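Local coordinates for MutT/nudix family protein (Shewanella oneidensis, PDB 3GZ5) that probably controls genes of NAD metabolism as an ADP-ribose-dependent transcriptional regulator, pairing a Nudix domain with a winged-helix DNA-binding domain, at residues D26-T31 with E150-R155; Q35-L40 with H183-G188; C108-M113 with E154-K159; W53-G58 with L146-Q151. One frame throughout, in Å; residues are numbered along the deposited sequence.

Contact 1: D26-T31 with E150-R155; sequences DAVLFT and EQARER
In the alpha/beta/alpha sandwich of the Nudix fold, helix 145-162 lies across the central mixed sheet, and here it meets strand 22-33 through Val28, Phe30 and Ala152. Strand and helix segments run at 50° to each other with their axes 9.3 Å apart, a close approach that alanine suits because its side chain is a single methyl. Ala152 CB sits 3.7 Å from Val28 CB, and both valine methyls also reach it. The same methyl meets the edge of the Phe30 ring, near its plane, 3.7 Å from CE2. With CG anti to the carbonyl carbon (chi1 -64°), the phenylalanine sends CZ on to the helix backbone, 3.9 Å from Arg153 N. The guanidinium of Arg153 is engaged elsewhere, its NH1 bonding Leu186 O, while Thr110 of the adjoining strand also touches Ala152. No hydrogen bond joins the two segments, so they are held by van der Waals packing and the exclusion of water from three buried apolar side chains.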
loop_
_atom_site.group_PDB
_atom_site.type_symbol
_atom_site.label_atom_id
_atom_site.label_comp_id
_atom_site.label_asym_id
_atom_site.label_seq_id
_atom_site.Cartn_x
_atom_site.Cartn_y
_atom_site.Cartn_z
ATOM N N ASP B 26 -9.543 -10.235 4.028
ATOM C CA ASP B 26 -10.042 -10.725 2.726
ATOM C C ASP B 26 -8.902 -10.739 1.719
ATOM O O ASP B 26 -7.898 -10.085 1.906
ATOM C CB ASP B 26 -11.167 -9.833 2.157
ATOM C CG ASP B 26 -12.494 -10.000 2.902
ATOM O OD1 ASP B 26 -13.213 -9.016 3.095
ATOM O OD2 ASP B 26 -12.814 -11.122 3.329
ATOM N N ALA B 27 -9.100 -11.460 0.628
ATOM C CA ALA B 27 -8.125 -11.580 -0.442
ATOM C C ALA B 27 -8.839 -11.610 -1.779
ATOM O O ALA B 27 -9.806 -12.370 -1.966
ATOM C CB ALA B 27 -7.327 -12.839 -0.278
ATOM N N VAL B 28 -8.365 -10.750 -2.683
ATOM C CA VAL B 28 -8.626 -10.854 -4.113
ATOM C C VAL B 28 -7.497 -11.686 -4.740
ATOM O O VAL B 28 -6.372 -11.209 -4.929
ATOM C CB VAL B 28 -8.758 -9.477 -4.783
ATOM C CG1 VAL B 28 -9.272 -9.634 -6.191
ATOM C CG2 VAL B 28 -9.721 -8.565 -3.982
ATOM N N LEU B 29 -7.795 -12.954 -5.003
ATOM C CA LEU B 29 -6.857 -13.858 -5.610
ATOM C C LEU B 29 -7.178 -13.949 -7.096
ATOM O O LEU B 29 -8.289 -14.357 -7.465
ATOM C CB LEU B 29 -6.977 -15.225 -4.956
ATOM C CG LEU B 29 -6.327 -16.454 -5.604
ATOM C CD1 LEU B 29 -4.807 -16.395 -5.557
ATOM C CD2 LEU B 29 -6.840 -17.730 -4.904
ATOM N N PHE B 30 -6.208 -13.562 -7.930
ATOM C CA PHE B 30 -6.318 -13.624 -9.392
ATOM C C PHE B 30 -5.495 -14.757 -9.939
ATOM O O PHE B 30 -4.437 -15.107 -9.413
ATOM C CB PHE B 30 -5.762 -12.357 -10.064
ATOM C CG PHE B 30 -6.500 -11.119 -9.755
ATOM C CD1 PHE B 30 -7.609 -10.759 -10.489
ATOM C CD2 PHE B 30 -6.061 -10.277 -8.766
ATOM C CE1 PHE B 30 -8.296 -9.577 -10.221
ATOM C CE2 PHE B 30 -6.745 -9.105 -8.484
ATOM C CZ PHE B 30 -7.868 -8.758 -9.223
ATOM N N THR B 31 -5.977 -15.302 -11.042
ATOM C CA THR B 31 -5.151 -16.144 -11.895
ATOM C C THR B 31 -5.353 -15.704 -13.349
ATOM O O THR B 31 -6.114 -14.774 -13.649
ATOM C CB THR B 31 -5.460 -17.639 -11.687
ATOM O OG1 THR B 31 -4.461 -18.424 -12.336
ATOM C CG2 THR B 31 -6.841 -18.016 -12.240
ATOM N N GLU B 150 -12.022 -4.027 -7.842
ATOM C CA GLU B 150 -11.591 -2.905 -8.685
ATOM C C GLU B 150 -10.267 -2.255 -8.234
ATOM O O GLU B 150 -9.418 -1.904 -9.064
ATOM C CB GLU B 150 -12.679 -1.816 -8.725
ATOM C CG GLU B 150 -14.002 -2.254 -9.353
ATOM C CD GLU B 150 -15.067 -1.142 -9.355
ATOM O OE1 GLU B 150 -14.859 -0.104 -8.672
ATOM O OE2 GLU B 150 -16.108 -1.316 -10.043
ATOM N N GLN B 151 -10.110 -2.066 -6.925
ATOM C CA GLN B 151 -8.862 -1.574 -6.375
ATOM C C GLN B 151 -7.695 -2.571 -6.612
ATOM O O GLN B 151 -6.611 -2.175 -7.039
ATOM C CB GLN B 151 -9.040 -1.241 -4.895
ATOM C CG GLN B 151 -8.016 -0.241 -4.377
ATOM C CD GLN B 151 -8.372 0.347 -3.017
ATOM O OE1 GLN B 151 -9.547 0.377 -2.604
ATOM N NE2 GLN B 151 -7.349 0.829 -2.311
ATOM N N ALA B 152 -7.931 -3.853 -6.340
ATOM C CA ALA B 152 -6.927 -4.892 -6.592
ATOM C C ALA B 152 -6.522 -4.916 -8.067
ATOM O O ALA B 152 -5.340 -4.974 -8.386
ATOM C CB ALA B 152 -7.446 -6.260 -6.149
ATOM N N ARG B 153 -7.525 -4.878 -8.951
ATOM C CA ARG B 153 -7.319 -4.902 -10.401
ATOM C C ARG B 153 -6.484 -3.715 -10.903
ATOM O O ARG B 153 -5.658 -3.861 -11.814
ATOM C CB ARG B 153 -8.669 -4.995 -11.136
ATOM C CG ARG B 153 -8.588 -4.889 -12.677
ATOM C CD ARG B 153 -7.838 -6.049 -13.320
ATOM N NE ARG B 153 -7.817 -5.916 -14.783
ATOM C CZ ARG B 153 -7.002 -5.107 -15.457
ATOM N NH1 ARG B 153 -6.110 -4.341 -14.816
ATOM N NH2 ARG B 153 -7.070 -5.073 -16.777
ATOM N N GLU B 154 -6.722 -2.549 -10.305
ATOM C CA GLU B 154 -5.979 -1.337 -10.562
ATOM C C GLU B 154 -4.531 -1.385 -10.047
ATOM O O GLU B 154 -3.602 -0.859 -10.689
ATOM C CB GLU B 154 -6.662 -0.202 -9.841
ATOM C CG GLU B 154 -7.748 0.484 -10.573
ATOM C CD GLU B 154 -7.945 1.851 -9.976
ATOM O OE1 GLU B 154 -7.688 2.844 -10.693
ATOM O OE2 GLU B 154 -8.290 1.931 -8.767
ATOM N N ARG B 155 -4.327 -1.958 -8.863
ATOM C CA ARG B 155 -2.947 -2.151 -8.418
ATOM C C ARG B 155 -2.193 -3.148 -9.291
ATOM O O ARG B 155 -1.039 -2.959 -9.550
ATOM C CB ARG B 155 -2.794 -2.499 -6.929
ATOM C CG ARG B 155 -1.311 -2.172 -6.502
ATOM C CD ARG B 155 -1.006 -2.374 -5.082
ATOM N NE ARG B 155 -1.265 -3.761 -4.701
ATOM C CZ ARG B 155 -1.128 -4.225 -3.461
ATOM N NH1 ARG B 155 -1.419 -5.497 -3.198
ATOM N NH2 ARG B 155 -0.709 -3.403 -2.491
#

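Contact 2: Q35-L40 with H183-G188; sequences QQLKVL and HEVLLG
Leu37 CD1 meets Leu186 CD2 at 3.6 Å, the two leucines crossing at about a right angle, and Leu37 CD2 lies 3.9 Å from that same methyl. Val185 and Leu37 instead slide past each other in opposite senses, with Val185 CG1 4.1 Å from Leu37 CG. Leucine suits the strand position because both its methyls meet Leu186 CD2 while CG and CD1 present a flank to Val185 CG1. With CG of Leu186 anti to the carbonyl carbon (chi1 -73°), the end of that side chain comes nearer the strand than its CB direction alone would bring it. Were Leu37 cut back to an alanine, Val185 and Leu186 would probably lose their common partner. The packing is an interdomain one, joining strand 36-43 of the Nudix sheet to helix 176-187 of the winged-helix domain. One shell out, Arg153 and Leu156 of helix 145-162 touch Leu37 and Leu186 respectively, and Tyr32 touches Val185. Leu186 O is gripped by Arg153 NH1 and Thr157 OG1, which tie the end of helix 176-187 to helix 145-162. Just beyond, Gly188 is the C-prime residue of a Schellman motif: its N makes a weak 3.4 Å bond to Val185 O, the next backbone N bonds Glu184 O, and glycine readily tolerates the positive phi (67°) this turn needs.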
loop_
_atom_site.group_PDB
_atom_site.type_symbol
_atom_site.label_atom_id
_atom_site.label_comp_id
_atom_site.label_asym_id
_atom_site.label_seq_id
_atom_site.Cartn_x
_atom_site.Cartn_y
_atom_site.Cartn_z
ATOM N N GLN B 35 -8.604 -16.916 -22.011
ATOM C CA GLN B 35 -7.272 -16.408 -21.711
ATOM C C GLN B 35 -7.547 -15.003 -21.175
ATOM O O GLN B 35 -7.260 -13.982 -21.815
ATOM C CB GLN B 35 -6.319 -16.403 -22.921
ATOM C CG GLN B 35 -6.922 -16.003 -24.263
ATOM C CD GLN B 35 -7.602 -17.168 -24.961
ATOM O OE1 GLN B 35 -7.590 -18.299 -24.460
ATOM N NE2 GLN B 35 -8.201 -16.899 -26.131
ATOM N N GLN B 36 -8.131 -14.990 -19.982
ATOM C CA GLN B 36 -8.555 -13.782 -19.301
ATOM C C GLN B 36 -8.130 -13.857 -17.829
ATOM O O GLN B 36 -7.701 -14.905 -17.344
ATOM C CB GLN B 36 -10.080 -13.661 -19.401
ATOM C CG GLN B 36 -10.824 -14.898 -18.898
ATOM C CD GLN B 36 -12.279 -14.975 -19.346
ATOM O OE1 GLN B 36 -12.943 -15.997 -19.141
ATOM N NE2 GLN B 36 -12.782 -13.903 -19.960
ATOM N N LEU B 37 -8.245 -12.731 -17.137
ATOM C CA LEU B 37 -8.128 -12.698 -15.689
ATOM C C LEU B 37 -9.327 -13.373 -15.073
ATOM O O LEU B 37 -10.452 -13.087 -15.458
ATOM C CB LEU B 37 -8.094 -11.259 -15.205
ATOM C CG LEU B 37 -6.817 -10.522 -15.525
ATOM C CD1 LEU B 37 -7.079 -9.033 -15.486
ATOM C CD2 LEU B 37 -5.706 -10.960 -14.557
ATOM N N LYS B 38 -9.083 -14.272 -14.130
ATOM C CA LYS B 38 -10.139 -14.842 -13.307
ATOM C C LYS B 38 -9.888 -14.507 -11.821
ATOM O O LYS B 38 -8.736 -14.431 -11.378
ATOM C CB LYS B 38 -10.225 -16.348 -13.544
ATOM C CG LYS B 38 -10.843 -16.740 -14.921
ATOM C CD LYS B 38 -10.510 -18.191 -15.285
ATOM C CE LYS B 38 -11.411 -18.762 -16.410
ATOM N NZ LYS B 38 -11.534 -17.876 -17.607
ATOM N N VAL B 39 -10.970 -14.281 -11.075
ATOM C CA VAL B 39 -10.912 -13.953 -9.639
ATOM C C VAL B 39 -11.632 -15.060 -8.850
ATOM O O VAL B 39 -12.706 -15.529 -9.266
ATOM C CB VAL B 39 -11.426 -12.494 -9.358
ATOM C CG1 VAL B 39 -12.812 -12.281 -9.924
ATOM C CG2 VAL B 39 -11.398 -12.135 -7.873
ATOM N N LEU B 40 -11.001 -15.539 -7.779
ATOM C CA LEU B 40 -11.592 -16.595 -6.953
ATOM C C LEU B 40 -12.682 -16.041 -6.043
ATOM O O LEU B 40 -12.437 -15.109 -5.285
ATOM C CB LEU B 40 -10.551 -17.312 -6.091
ATOM C CG LEU B 40 -11.129 -18.563 -5.404
ATOM C CD1 LEU B 40 -11.246 -19.723 -6.400
ATOM C CD2 LEU B 40 -10.296 -18.990 -4.221
ATOM N N HIS B 183 0.744 -9.317 -19.136
ATOM C CA HIS B 183 0.965 -7.878 -18.914
ATOM C C HIS B 183 0.058 -7.016 -19.839
ATOM O O HIS B 183 -0.505 -5.999 -19.405
ATOM C CB HIS B 183 2.438 -7.484 -19.123
ATOM C CG HIS B 183 3.364 -7.894 -18.009
ATOM N ND1 HIS B 183 4.042 -6.982 -17.229
ATOM C CD2 HIS B 183 3.762 -9.116 -17.580
ATOM C CE1 HIS B 183 4.804 -7.619 -16.358
ATOM N NE2 HIS B 183 4.654 -8.916 -16.549
ATOM N N GLU B 184 -0.064 -7.427 -21.106
ATOM C CA GLU B 184 -0.961 -6.769 -22.063
ATOM C C GLU B 184 -2.420 -6.808 -21.588
ATOM O O GLU B 184 -3.102 -5.800 -21.634
ATOM C CB GLU B 184 -0.820 -7.377 -23.469
ATOM C CG GLU B 184 0.508 -7.044 -24.122
ATOM C CD GLU B 184 0.762 -7.780 -25.434
ATOM O OE1 GLU B 184 1.736 -7.424 -26.125
ATOM O OE2 GLU B 184 0.010 -8.709 -25.787
ATOM N N VAL B 185 -2.886 -7.953 -21.098
ATOM C CA VAL B 185 -4.252 -8.050 -20.566
ATOM C C VAL B 185 -4.478 -7.031 -19.438
ATOM O O VAL B 185 -5.548 -6.419 -19.355
ATOM C CB VAL B 185 -4.588 -9.481 -20.069
ATOM C CG1 VAL B 185 -5.989 -9.549 -19.431
ATOM C CG2 VAL B 185 -4.493 -10.469 -21.216
ATOM N N LEU B 186 -3.468 -6.855 -18.582
ATOM C CA LEU B 186 -3.585 -5.984 -17.403
ATOM C C LEU B 186 -3.557 -4.514 -17.776
ATOM O O LEU B 186 -4.221 -3.703 -17.147
ATOM C CB LEU B 186 -2.489 -6.283 -16.374
ATOM C CG LEU B 186 -2.697 -7.592 -15.619
ATOM C CD1 LEU B 186 -1.446 -7.981 -14.810
ATOM C CD2 LEU B 186 -3.926 -7.477 -14.722
ATOM N N LEU B 187 -2.768 -4.181 -18.790
ATOM C CA LEU B 187 -2.664 -2.802 -19.245
ATOM C C LEU B 187 -3.766 -2.482 -20.257
ATOM O O LEU B 187 -3.996 -1.315 -20.586
ATOM C CB LEU B 187 -1.265 -2.496 -19.801
ATOM C CG LEU B 187 -0.087 -2.685 -18.833
ATOM C CD1 LEU B 187 1.244 -2.320 -19.503
ATOM C CD2 LEU B 187 -0.273 -1.873 -17.580
ATOM N N GLY B 188 -4.446 -3.528 -20.721
ATOM C CA GLY B 188 -5.520 -3.427 -21.714
ATOM C C GLY B 188 -5.033 -2.979 -23.082
ATOM O O GLY B 188 -5.829 -2.560 -23.933
#

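Contact 3: C108-M113 with E154-K159; sequences CYTALM and ERLTQK
Thr110 spreads its two branches over neighbouring helix residues, its methyl packing on Leu156 and its hydroxyl lying beside the guanidinium of Arg155. OG1 stands anti to the carbonyl carbon (chi1 -53°), which leaves CG2 anti to the backbone N and facing Leu156 CD2 at 4.0 Å, whereas OG1 receives a weak, bent hydrogen bond from Arg155 NH1 (3.3 Å, N-H...O angle 128°). Threonine suits the place, since one small residue offers a methyl to the core and an acceptor to the arginine. The stronger partner of NH1 is Glu88 in a salt bridge, and NH2 bonds Gln89 O, so the charged end is directed chiefly at strand 86-95. Leu156 forks: its CD1 meets Leu112 CD2 at 4.2 Å, the two leucines passing in opposite directions. The segment axes are 10.4 Å apart, inclined at 50°. This is helix-on-sheet packing of the alpha/beta/alpha Nudix fold, with alternate residues of strand 104-112 facing helix 145-162 and those between, such as Tyr109 and Ala111, facing helix 68-80.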
loop_
_atom_site.group_PDB
_atom_site.type_symbol
_atom_site.label_atom_id
_atom_site.label_comp_id
_atom_site.label_asym_id
_atom_site.label_seq_id
_atom_site.Cartn_x
_atom_site.Cartn_y
_atom_site.Cartn_z
ATOM N N CYS B 108 -7.561 -6.068 3.434
ATOM C CA CYS B 108 -7.640 -6.675 2.109
ATOM C C CYS B 108 -6.280 -6.900 1.510
ATOM O O CYS B 108 -5.426 -6.021 1.571
ATOM C CB CYS B 108 -8.498 -5.843 1.134
ATOM S SG CYS B 108 -8.986 -6.858 -0.347
ATOM N N TYR B 109 -6.098 -8.098 0.947
ATOM C CA TYR B 109 -4.879 -8.552 0.290
ATOM C C TYR B 109 -5.157 -8.793 -1.191
ATOM O O TYR B 109 -6.321 -9.066 -1.564
ATOM C CB TYR B 109 -4.399 -9.876 0.909
ATOM C CG TYR B 109 -3.761 -9.701 2.276
ATOM C CD1 TYR B 109 -2.375 -9.702 2.417
ATOM C CD2 TYR B 109 -4.535 -9.495 3.405
ATOM C CE1 TYR B 109 -1.770 -9.517 3.656
ATOM C CE2 TYR B 109 -3.943 -9.291 4.662
ATOM C CZ TYR B 109 -2.567 -9.313 4.774
ATOM O OH TYR B 109 -1.969 -9.113 5.997
ATOM N N THR B 110 -4.102 -8.654 -2.013
ATOM C CA THR B 110 -4.082 -9.178 -3.379
ATOM C C THR B 110 -3.222 -10.422 -3.423
ATOM O O THR B 110 -2.157 -10.475 -2.801
ATOM C CB THR B 110 -3.487 -8.195 -4.436
ATOM O OG1 THR B 110 -4.148 -6.940 -4.353
ATOM C CG2 THR B 110 -3.732 -8.750 -5.866
ATOM N N ALA B 111 -3.678 -11.423 -4.162
ATOM C CA ALA B 111 -2.863 -12.584 -4.383
ATOM C C ALA B 111 -2.866 -13.045 -5.841
ATOM O O ALA B 111 -3.781 -12.722 -6.616
ATOM C CB ALA B 111 -3.278 -13.747 -3.409
ATOM N N LEU B 112 -1.842 -13.819 -6.188
ATOM C CA LEU B 112 -1.701 -14.416 -7.509
ATOM C C LEU B 112 -1.267 -15.868 -7.404
ATOM O O LEU B 112 -0.390 -16.221 -6.607
ATOM C CB LEU B 112 -0.692 -13.624 -8.367
ATOM C CG LEU B 112 -0.980 -12.181 -8.829
ATOM C CD1 LEU B 112 0.170 -11.615 -9.691
ATOM C CD2 LEU B 112 -2.264 -12.143 -9.647
ATOM N N MET B 113 -1.892 -16.719 -8.201
ATOM C CA MET B 113 -1.455 -18.106 -8.318
ATOM C C MET B 113 -1.784 -18.636 -9.700
ATOM O O MET B 113 -2.550 -18.022 -10.429
ATOM C CB MET B 113 -2.105 -18.987 -7.257
ATOM C CG MET B 113 -3.610 -19.296 -7.422
ATOM S SD MET B 113 -4.052 -20.590 -6.211
ATOM C CE MET B 113 -5.794 -20.503 -6.265
ATOM N N GLU B 154 -6.722 -2.549 -10.305
ATOM C CA GLU B 154 -5.979 -1.337 -10.562
ATOM C C GLU B 154 -4.531 -1.385 -10.047
ATOM O O GLU B 154 -3.602 -0.859 -10.689
ATOM C CB GLU B 154 -6.662 -0.202 -9.841
ATOM C CG GLU B 154 -7.748 0.484 -10.573
ATOM C CD GLU B 154 -7.945 1.851 -9.976
ATOM O OE1 GLU B 154 -7.688 2.844 -10.693
ATOM O OE2 GLU B 154 -8.290 1.931 -8.767
ATOM N N ARG B 155 -4.327 -1.958 -8.863
ATOM C CA ARG B 155 -2.947 -2.151 -8.418
ATOM C C ARG B 155 -2.193 -3.148 -9.291
ATOM O O ARG B 155 -1.039 -2.959 -9.550
ATOM C CB ARG B 155 -2.794 -2.499 -6.929
ATOM C CG ARG B 155 -1.311 -2.172 -6.502
ATOM C CD ARG B 155 -1.006 -2.374 -5.082
ATOM N NE ARG B 155 -1.265 -3.761 -4.701
ATOM C CZ ARG B 155 -1.128 -4.225 -3.461
ATOM N NH1 ARG B 155 -1.419 -5.497 -3.198
ATOM N NH2 ARG B 155 -0.709 -3.403 -2.491
ATOM N N LEU B 156 -2.871 -4.182 -9.765
ATOM C CA LEU B 156 -2.289 -5.115 -10.733
ATOM C C LEU B 156 -1.796 -4.440 -12.019
ATOM O O LEU B 156 -0.735 -4.784 -12.550
ATOM C CB LEU B 156 -3.294 -6.194 -11.105
ATOM C CG LEU B 156 -3.464 -7.379 -10.183
ATOM C CD1 LEU B 156 -3.770 -8.550 -11.099
ATOM C CD2 LEU B 156 -2.222 -7.635 -9.392
ATOM N N THR B 157 -2.574 -3.482 -12.499
ATOM C CA THR B 157 -2.164 -2.618 -13.600
ATOM C C THR B 157 -0.827 -1.915 -13.340
ATOM O O THR B 157 0.040 -1.951 -14.204
ATOM C CB THR B 157 -3.300 -1.643 -13.980
ATOM O OG1 THR B 157 -4.443 -2.432 -14.342
ATOM C CG2 THR B 157 -2.904 -0.778 -15.147
ATOM N N GLN B 158 -0.648 -1.322 -12.149
ATOM C CA GLN B 158 0.644 -0.742 -11.765
ATOM C C GLN B 158 1.748 -1.793 -11.638
ATOM O O GLN B 158 2.900 -1.531 -11.986
ATOM C CB GLN B 158 0.569 0.089 -10.470
ATOM C CG GLN B 158 -0.419 1.248 -10.490
ATOM C CD GLN B 158 -0.159 2.271 -11.602
ATOM O OE1 GLN B 158 -0.915 2.346 -12.590
ATOM N NE2 GLN B 158 0.910 3.066 -11.445
ATOM N N LYS B 159 1.418 -2.977 -11.130
ATOM C CA LYS B 159 2.399 -4.056 -11.106
ATOM C C LYS B 159 2.882 -4.421 -12.520
ATOM O O LYS B 159 4.058 -4.710 -12.701
ATOM C CB LYS B 159 1.845 -5.309 -10.409
ATOM C CG LYS B 159 1.512 -5.130 -8.952
ATOM C CD LYS B 159 2.723 -4.891 -8.106
ATOM C CE LYS B 159 2.250 -4.640 -6.707
ATOM N NZ LYS B 159 3.376 -4.646 -5.736
#

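Contact 4: W53-G58 with L146-Q151; sequences WGLPGG and LQLIEQ
With chi1 at -55° and chi2 at 176°, Leu55 extends from its loop toward helix 145-162 and opens its fork between Leu148 and Ile149. The helix likewise sets CG of Leu148 and CG1 of Ile149 anti to the carbonyl carbon, Ile149 with chi1 -66°, which turns CG1 and CD1 to the leucine. One prong, Leu55 CD1, lies 3.7 Å from Leu148 CD1 and 4.0 Å from Leu148 CB, the two leucines meeting at a slant. The other, Leu55 CD2, is 3.7 Å from Ile149 CG1 and equally close to Ile149 CD1, along a chain running the opposite way. Were Leu55 shortened to an alanine, Leu148 and Ile149 would probably each lose the methyl that now packs against it, and the loop its grip on the helix. The loop is held by its backbone too: Leu55 N bonds His145 ND1 at the start of the helix, and Pro56 pairs with Ala27 of strand 22-33. It joins strands 53-54 and 57-58 of the Nudix sheet, and its Leu-Pro-Gly-Gly sequence resembles the segment that leads into the Nudix signature helix in this family. Asp26 and Val28 also touch Leu55, whereas Leu148 reaches on to Cys91 and Val93. Because each methyl of Leu55 has its own helix residue, the side chains set the loop's approach to the helix by shape alone.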
loop_
_atom_site.group_PDB
_atom_site.type_symbol
_atom_site.label_atom_id
_atom_site.label_comp_id
_atom_site.label_asym_id
_atom_site.label_seq_id
_atom_site.Cartn_x
_atom_site.Cartn_y
_atom_site.Cartn_z
ATOM N N TRP B 53 -22.164 -13.918 -3.887
ATOM C CA TRP B 53 -20.736 -14.224 -4.004
ATOM C C TRP B 53 -19.893 -13.101 -3.436
ATOM O O TRP B 53 -20.285 -11.939 -3.451
ATOM C CB TRP B 53 -20.329 -14.546 -5.445
ATOM C CG TRP B 53 -20.965 -15.803 -5.930
ATOM C CD1 TRP B 53 -22.230 -15.926 -6.431
ATOM C CD2 TRP B 53 -20.398 -17.119 -5.935
ATOM N NE1 TRP B 53 -22.488 -17.235 -6.747
ATOM C CE2 TRP B 53 -21.381 -17.992 -6.466
ATOM C CE3 TRP B 53 -19.157 -17.648 -5.557
ATOM C CZ2 TRP B 53 -21.166 -19.363 -6.624
ATOM C CZ3 TRP B 53 -18.932 -19.016 -5.723
ATOM C CH2 TRP B 53 -19.940 -19.859 -6.248
ATOM N N GLY B 54 -18.737 -13.470 -2.909
ATOM C CA GLY B 54 -17.823 -12.493 -2.331
ATOM C C GLY B 54 -16.445 -13.086 -2.172
ATOM O O GLY B 54 -16.223 -14.269 -2.420
ATOM N N LEU B 55 -15.524 -12.239 -1.735
ATOM C CA LEU B 55 -14.126 -12.618 -1.534
ATOM C C LEU B 55 -13.974 -13.712 -0.488
ATOM O O LEU B 55 -14.728 -13.742 0.507
ATOM C CB LEU B 55 -13.316 -11.388 -1.110
ATOM C CG LEU B 55 -13.387 -10.170 -2.031
ATOM C CD1 LEU B 55 -12.611 -8.973 -1.466
ATOM C CD2 LEU B 55 -12.894 -10.552 -3.410
ATOM N N PRO B 56 -12.984 -14.605 -0.682
ATOM C CA PRO B 56 -12.579 -15.460 0.431
ATOM C C PRO B 56 -11.990 -14.565 1.528
ATOM O O PRO B 56 -11.371 -13.528 1.221
ATOM C CB PRO B 56 -11.512 -16.371 -0.178
ATOM C CG PRO B 56 -11.081 -15.684 -1.425
ATOM C CD PRO B 56 -12.196 -14.847 -1.903
ATOM N N GLY B 57 -12.225 -14.938 2.783
ATOM C CA GLY B 57 -11.813 -14.123 3.906
ATOM C C GLY B 57 -12.643 -14.394 5.145
ATOM O O GLY B 57 -13.532 -15.242 5.122
ATOM N N GLY B 58 -12.348 -13.677 6.223
ATOM C CA GLY B 58 -13.066 -13.840 7.481
ATOM C C GLY B 58 -12.208 -13.533 8.696
ATOM O O GLY B 58 -11.248 -12.765 8.618
ATOM N N LEU B 146 -16.973 -5.723 -4.594
ATOM C CA LEU B 146 -16.751 -5.272 -5.953
ATOM C C LEU B 146 -15.723 -4.147 -5.992
ATOM O O LEU B 146 -14.877 -4.094 -6.888
ATOM C CB LEU B 146 -18.050 -4.798 -6.620
ATOM C CG LEU B 146 -17.851 -4.240 -8.043
ATOM C CD1 LEU B 146 -17.257 -5.320 -8.952
ATOM C CD2 LEU B 146 -19.157 -3.691 -8.632
ATOM N N GLN B 147 -15.818 -3.245 -5.027
ATOM C CA GLN B 147 -14.945 -2.098 -4.948
ATOM C C GLN B 147 -13.509 -2.510 -4.602
ATOM O O GLN B 147 -12.557 -1.961 -5.156
ATOM C CB GLN B 147 -15.503 -1.143 -3.900
ATOM C CG GLN B 147 -15.028 0.288 -3.993
ATOM C CD GLN B 147 -15.873 1.206 -3.126
ATOM O OE1 GLN B 147 -17.007 0.857 -2.751
ATOM N NE2 GLN B 147 -15.333 2.386 -2.803
ATOM N N LEU B 148 -13.372 -3.480 -3.693
ATOM C CA LEU B 148 -12.078 -4.099 -3.358
ATOM C C LEU B 148 -11.430 -4.800 -4.572
ATOM O O LEU B 148 -10.230 -4.686 -4.786
ATOM C CB LEU B 148 -12.232 -5.076 -2.180
ATOM C CG LEU B 148 -12.547 -4.514 -0.783
ATOM C CD1 LEU B 148 -12.794 -5.634 0.190
ATOM C CD2 LEU B 148 -11.447 -3.561 -0.233
ATOM N N ILE B 149 -12.236 -5.505 -5.366
ATOM C CA ILE B 149 -11.790 -6.132 -6.633
ATOM C C ILE B 149 -11.260 -5.099 -7.631
ATOM O O ILE B 149 -10.154 -5.254 -8.159
ATOM C CB ILE B 149 -12.878 -7.084 -7.225
ATOM C CG1 ILE B 149 -13.055 -8.270 -6.282
ATOM C CG2 ILE B 149 -12.503 -7.614 -8.614
ATOM C CD1 ILE B 149 -14.308 -9.056 -6.472
ATOM N N GLU B 150 -12.022 -4.027 -7.842
ATOM C CA GLU B 150 -11.591 -2.905 -8.685
ATOM C C GLU B 150 -10.267 -2.255 -8.234
ATOM O O GLU B 150 -9.418 -1.904 -9.064
ATOM C CB GLU B 150 -12.679 -1.816 -8.725
ATOM C CG GLU B 150 -14.002 -2.254 -9.353
ATOM C CD GLU B 150 -15.067 -1.142 -9.355
ATOM O OE1 GLU B 150 -14.859 -0.104 -8.672
ATOM O OE2 GLU B 150 -16.108 -1.316 -10.043
ATOM N N GLN B 151 -10.110 -2.066 -6.925
ATOM C CA GLN B 151 -8.862 -1.574 -6.375
ATOM C C GLN B 151 -7.695 -2.571 -6.612
ATOM O O GLN B 151 -6.611 -2.175 -7.039
ATOM C CB GLN B 151 -9.040 -1.241 -4.895
ATOM C CG GLN B 151 -8.016 -0.241 -4.377
ATOM C CD GLN B 151 -8.372 0.347 -3.017
ATOM O OE1 GLN B 151 -9.547 0.377 -2.604
ATOM N NE2 GLN B 151 -7.349 0.829 -2.311
#

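Overall arrangement
Helix 145-162 unites three of the contacts: along it come contact 4 (146-151), contact 1 (150-155) and contact 3 (154-159), with successive segments overlapping. Their partners, 53-58, 26-31 and 108-113, all belong to or adjoin one mixed sheet, in which strand 22-33 neighbours both 57-58 and 104-112. Centres of contacts 1 and 3 are about 5 Å apart, those of 1 and 4 about 8 Å. Contact 2 lies about 11 Å from contacts 1 and 3 and 17 Å from contact 4, centre to centre. Its chain loop encloses contacts 3 and 4, and it carries the packing from strand 36-43 into the winged-helix domain, giving a physical connection between the Nudix and DNA-binding parts.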